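Local atomic coordinates of thin, isoform D (Drosophila melanogaster, PDB entry 6XG7), a protein that probably acts as a zinc-binding ubiquitin-protein ligase of the RING-NHL type, of which this chain is the NHL-repeat beta-propeller, a module for protein-protein interaction. Residues Y106-R111 and Q117-Q122. Residues are numbered along the deposited sequence; the frame is centred on the assembly and turned at random.
Sequences YIIADR and QVLDPQ
Ile-108 lays its CD1 methyl across CD1 of Leu-119, 3.4 Å away and pressed closer than carbon atoms normally come, on the sheet face that also carries Tyr-106 and Gln-117. The pair illustrates a diagonal contact on one face of a hairpin: Ile-108 is in register with Gln-117, and Leu-119 with Tyr-106. Both of these antiparallel pairs are hydrogen-bonded, each closed by two backbone bonds; among them Leu-119 N reaches Tyr-106 O at 2.9 Å and Gln-117 N reaches Ile-108 O at 3.0 Å. Between them, the non-hydrogen-bonded pair Ile-107 and Val-118 turns to the other face, where Ile-107 CD1 lies alongside Val-118 CG1 at 3.8 Å.

Past the last backbone bond, a side-chain hydrogen bond joins the strands. Gln-117, extended past CG (chi2 -168°), sends NE2 to Asp-110 OD2 at 3.0 Å; the bond is bent, and it meets the oxygen from above the carboxylate plane, which is turned 39° from the amide. OD2 also takes a salt bridge from Arg-115 and a hydrogen bond from Asn-113, while Asp-93 N binds OD1, so both oxygens of the buried carboxylate have partners, and Arg-115 probably offsets its charge. On Gln-117, NE2 also donates to Glu-91 O, and OE1 accepts from Gly-90 N.

At the opposite end of the hairpin, the Tyr-106 ring presents an edge to the backbone that leaves strand 115-119: CD2 lies 3.4 Å from Asp-120 O and CE2 3.5 Å from Pro-121 O, both oxygens in the ring plane. Asp-120 makes an Asx turn there, OD1 accepting from Gln-122 N.

Strands 106-110 and 115-119 are the middle pair of a four-stranded propeller blade, flanked by strands 98-100 and 125-129; Phe-92 packs on the Ile-108 face, and strand 142-147 of the following blade meets Ile-107.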
loop_
_atom_site.group_PDB
_atom_site.type_symbol
_atom_site.label_atom_id
_atom_site.label_comp_id
_atom_site.label_asym_id
_atom_site.label_seq_id
_atom_site.Cartn_x
_atom_site.Cartn_y
_atom_site.Cartn_z
ATOM N N TYR A 106 -12.730 -0.229 6.543
ATOM C CA TYR A 106 -11.959 0.050 5.338
ATOM C C TYR A 106 -11.588 1.525 5.301
ATOM O O TYR A 106 -12.448 2.394 5.482
ATOM C CB TYR A 106 -12.762 -0.307 4.085
ATOM C CG TYR A 106 -13.093 -1.773 3.984
ATOM C CD1 TYR A 106 -12.216 -2.649 3.399
ATOM C CD2 TYR A 106 -14.270 -2.284 4.509
ATOM C CE1 TYR A 106 -12.498 -4.003 3.320
ATOM C CE2 TYR A 106 -14.562 -3.635 4.441
ATOM C CZ TYR A 106 -13.673 -4.495 3.837
ATOM O OH TYR A 106 -13.914 -5.850 3.760
ATOM N N ILE A 107 -10.314 1.797 5.074
ATOM C CA ILE A 107 -9.786 3.151 4.959
ATOM C C ILE A 107 -9.296 3.306 3.526
ATOM O O ILE A 107 -8.399 2.572 3.096
ATOM C CB ILE A 107 -8.624 3.395 5.935
ATOM C CG1 ILE A 107 -8.882 2.780 7.321
ATOM C CG2 ILE A 107 -8.268 4.871 5.965
ATOM C CD1 ILE A 107 -10.072 3.303 8.022
ATOM N N ILE A 108 -9.850 4.278 2.797
ATOM C CA ILE A 108 -9.579 4.443 1.370
ATOM C C ILE A 108 -8.988 5.820 1.115
ATOM O O ILE A 108 -9.547 6.840 1.549
ATOM C CB ILE A 108 -10.857 4.272 0.526
ATOM C CG1 ILE A 108 -11.245 2.803 0.373
ATOM C CG2 ILE A 108 -10.658 4.837 -0.887
ATOM C CD1 ILE A 108 -11.825 2.216 1.532
ATOM N N ALA A 109 -7.880 5.851 0.379
ATOM C CA ALA A 109 -7.319 7.103 -0.120
ATOM C C ALA A 109 -7.969 7.396 -1.469
ATOM O O ALA A 109 -7.683 6.740 -2.479
ATOM C CB ALA A 109 -5.802 7.016 -0.227
ATOM N N ASP A 110 -8.856 8.385 -1.474
ATOM C CA ASP A 110 -9.701 8.691 -2.626
ATOM C C ASP A 110 -8.988 9.755 -3.454
ATOM O O ASP A 110 -9.287 10.940 -3.399
ATOM C CB ASP A 110 -11.063 9.147 -2.118
ATOM C CG ASP A 110 -12.096 9.250 -3.194
ATOM O OD1 ASP A 110 -11.800 8.885 -4.356
ATOM O OD2 ASP A 110 -13.221 9.702 -2.867
ATOM N N ARG A 111 -8.030 9.288 -4.258
ATOM C CA ARG A 111 -6.984 10.091 -4.884
ATOM C C ARG A 111 -7.497 11.394 -5.495
ATOM O O ARG A 111 -7.043 12.481 -5.119
ATOM C CB ARG A 111 -6.277 9.234 -5.939
ATOM C CG ARG A 111 -5.186 9.931 -6.715
ATOM C CD ARG A 111 -4.701 9.012 -7.853
ATOM N NE ARG A 111 -3.825 9.687 -8.812
ATOM C CZ ARG A 111 -3.548 9.222 -10.025
ATOM N NH1 ARG A 111 -4.082 8.084 -10.444
ATOM N NH2 ARG A 111 -2.732 9.900 -10.826
ATOM N N GLN A 117 -11.731 8.229 2.975
ATOM C CA GLN A 117 -13.036 7.738 3.404
ATOM C C GLN A 117 -12.871 6.526 4.313
ATOM O O GLN A 117 -11.987 5.690 4.111
ATOM C CB GLN A 117 -13.947 7.395 2.218
ATOM C CG GLN A 117 -14.291 8.584 1.360
ATOM C CD GLN A 117 -15.396 8.284 0.378
ATOM O OE1 GLN A 117 -16.501 7.911 0.761
ATOM N NE2 GLN A 117 -15.093 8.416 -0.899
ATOM N N VAL A 118 -13.715 6.473 5.335
ATOM C CA VAL A 118 -13.790 5.354 6.255
ATOM C C VAL A 118 -15.147 4.690 6.081
ATOM O O VAL A 118 -16.187 5.353 6.154
ATOM C CB VAL A 118 -13.591 5.806 7.712
ATOM C CG1 VAL A 118 -13.637 4.618 8.636
ATOM C CG2 VAL A 118 -12.304 6.591 7.880
ATOM N N LEU A 119 -15.136 3.382 5.857
ATOM C CA LEU A 119 -16.348 2.595 5.692
ATOM C C LEU A 119 -16.352 1.480 6.727
ATOM O O LEU A 119 -15.300 1.014 7.154
ATOM C CB LEU A 119 -16.433 2.044 4.268
ATOM C CG LEU A 119 -16.362 3.123 3.167
ATOM C CD1 LEU A 119 -14.964 3.156 2.569
ATOM C CD2 LEU A 119 -17.412 2.898 2.090
ATOM N N ASP A 120 -17.542 1.082 7.154
ATOM C CA ASP A 120 -17.620 0.066 8.195
ATOM C C ASP A 120 -17.254 -1.294 7.608
ATOM O O ASP A 120 -16.969 -1.391 6.404
ATOM C CB ASP A 120 -18.965 0.127 8.936
ATOM C CG ASP A 120 -20.106 -0.562 8.213
ATOM O OD1 ASP A 120 -19.913 -1.184 7.152
ATOM O OD2 ASP A 120 -21.235 -0.468 8.750
ATOM N N PRO A 121 -17.175 -2.346 8.430
ATOM C CA PRO A 121 -16.700 -3.644 7.926
ATOM C C PRO A 121 -17.590 -4.255 6.868
ATOM O O PRO A 121 -17.173 -5.227 6.230
ATOM C CB PRO A 121 -16.657 -4.522 9.188
ATOM C CG PRO A 121 -16.523 -3.558 10.308
ATOM C CD PRO A 121 -17.330 -2.358 9.894
ATOM N N GLN A 122 -18.807 -3.741 6.691
ATOM C CA GLN A 122 -19.717 -4.179 5.643
ATOM C C GLN A 122 -19.620 -3.306 4.400
ATOM O O GLN A 122 -20.366 -3.527 3.443
ATOM C CB GLN A 122 -21.166 -4.167 6.159
ATOM C CG GLN A 122 -21.337 -4.681 7.598
ATOM C CD GLN A 122 -20.693 -6.049 7.829
ATOM O OE1 GLN A 122 -20.560 -6.852 6.902
ATOM N NE2 GLN A 122 -20.267 -6.309 9.072
#